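Local coordinates for protein S-adenosyl-L-methionine-dependent 2-deoxy-scyllo-inosamine dehydrogenase (Bacillus circulans, PDB 4M7S) that uses S-adenosyl-L-methionine and iron-sulfur clusters to carry out the radical two-electron oxidation of 2-deoxy-scyllo-inosamine to amino-dideoxy-scyllo-inosose in butirosin biosynthesis, at residues 168-171 / 172-175. Numbering follows the deposited sequence.
Sequences SCMV and PSNL. With SF4 (iron/sulfur cluster), chain B.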
loop_
_atom_site.group_PDB
_atom_site.type_symbol
_atom_site.label_atom_id
_atom_site.label_comp_id
_atom_site.label_asym_id
_atom_site.label_seq_id
_atom_site.Cartn_x
_atom_site.Cartn_y
_atom_site.Cartn_z
ATOM N N SER A 168 -7.494 -11.867 15.310
ATOM C CA SER A 168 -6.132 -11.702 14.840
ATOM C C SER A 168 -6.122 -10.820 13.598
ATOM O O SER A 168 -7.157 -10.593 12.963
ATOM C CB SER A 168 -5.545 -13.052 14.461
ATOM O OG SER A 168 -6.137 -13.509 13.258
ATOM N N CYS A 169 -4.944 -10.319 13.256
ATOM C CA CYS A 169 -4.752 -9.684 11.969
ATOM C C CYS A 169 -3.289 -9.696 11.580
ATOM O O CYS A 169 -2.434 -9.260 12.345
ATOM C CB CYS A 169 -5.255 -8.250 11.955
ATOM S SG CYS A 169 -4.938 -7.516 10.334
HETATM N N MSE A 170 -3.023 -10.178 10.372
HETATM C CA MSE A 170 -1.664 -10.373 9.899
HETATM C C MSE A 170 -1.177 -9.243 8.999
HETATM O O MSE A 170 -0.039 -9.277 8.547
HETATM C CB MSE A 170 -1.550 -11.706 9.157
HETATM C CG MSE A 170 -2.178 -12.886 9.878
HETATM SE SE MSE A 170 -1.509 -13.081 11.690
HETATM C CE MSE A 170 0.396 -13.070 11.264
ATOM N N VAL A 171 -2.025 -8.253 8.725
ATOM C CA VAL A 171 -1.611 -7.130 7.858
ATOM C C VAL A 171 -0.294 -6.476 8.310
ATOM O O VAL A 171 0.615 -6.297 7.490
ATOM C CB VAL A 171 -2.722 -6.066 7.670
ATOM C CG1 VAL A 171 -2.240 -4.920 6.754
ATOM C CG2 VAL A 171 -3.994 -6.710 7.101
ATOM N N PRO A 172 -0.163 -6.140 9.612
ATOM C CA PRO A 172 1.117 -5.531 10.014
ATOM C C PRO A 172 2.314 -6.487 9.917
ATOM O O PRO A 172 3.443 -6.026 10.076
ATOM C CB PRO A 172 0.893 -5.157 11.486
ATOM C CG PRO A 172 -0.598 -5.140 11.669
ATOM C CD PRO A 172 -1.126 -6.181 10.730
ATOM N N SER A 173 2.076 -7.775 9.676
ATOM C CA SER A 173 3.166 -8.728 9.471
ATOM C C SER A 173 3.599 -8.830 8.001
ATOM O O SER A 173 4.650 -9.415 7.695
ATOM C CB SER A 173 2.764 -10.114 9.970
ATOM O OG SER A 173 2.383 -10.070 11.328
ATOM N N ASN A 174 2.778 -8.291 7.102
ATOM C CA ASN A 174 2.989 -8.468 5.660
ATOM C C ASN A 174 3.088 -7.180 4.851
ATOM O O ASN A 174 3.573 -7.180 3.719
ATOM C CB ASN A 174 1.854 -9.309 5.065
ATOM C CG ASN A 174 1.900 -10.744 5.517
ATOM O OD1 ASN A 174 2.913 -11.419 5.350
ATOM N ND2 ASN A 174 0.810 -11.217 6.112
ATOM N N LEU A 175 2.614 -6.087 5.426
ATOM C CA LEU A 175 2.382 -4.876 4.649
ATOM C C LEU A 175 3.009 -3.678 5.330
ATOM O O LEU A 175 2.839 -3.475 6.539
ATOM C CB LEU A 175 0.868 -4.662 4.506
ATOM C CG LEU A 175 0.228 -3.599 3.603
ATOM C CD1 LEU A 175 -0.350 -2.465 4.429
ATOM C CD2 LEU A 175 1.191 -3.078 2.543
HETATM FE FE1 SF4 B . -7.771 -3.531 10.800
HETATM FE FE2 SF4 B . -5.697 -3.177 12.473
HETATM FE FE3 SF4 B . -5.420 -2.752 9.844
HETATM FE FE4 SF4 B . -5.654 -5.221 10.807
HETATM S S1 SF4 B . -3.882 -3.802 11.200
HETATM S S2 SF4 B . -6.743 -4.414 8.953
HETATM S S3 SF4 B . -7.165 -4.933 12.508
HETATM S S4 SF4 B . -6.750 -1.508 11.247
HETATM O O HOH W 1 0.465 -9.045 12.680
#
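P172 sets its ring beside C169, CD lying 4.1 Å from SG, in the short turn that carries C169, a ligand of the auxiliary [4Fe-4S] cluster. Proline suits this place: it has no N-H to offer, none is needed so early in a helix, and its ring puts the apolar CG 3.6 Å from sulfide S1. The thiolate beside it does double duty. With SG anti to the backbone N (chi1 178°), C169 reaches iron FE4 at 2.5 Å and also accepts from V171 N over 3.4 Å, a capping bond that probably draws some negative charge off the sulfur. The N of S173 donates to M170 O at 2.8 Å, while its small hydroxyl gives a hydrogen bond to a water that in turn donates to C169 O. M170, present here as selenomethionine in place of methionine, bends at chi2 and chi3 and lays CE 3.6 Å from S173 OG. N174 closes the turn through its backbone N, bonded to V171 O, while its amide is shared between two neighbours, ND2 giving a hydrogen bond to Q241 OE1 and OD1 taking one from K3 NZ, a division of labour that suits asparagine. The same V171 oxygen takes a second bond, from L175 N at 2.9 Å, and there the helix passes into a strand. L175 and V171 lie side by side, CB to CG1 3.8 Å, an apolar pair suited to this buried flank. The short helix 171-174 leads directly into strand 175-178, between strands 7-10 and 183-185 of the mixed sheet, while helix 212-222 packs against P172 and S173 through F217 and R218.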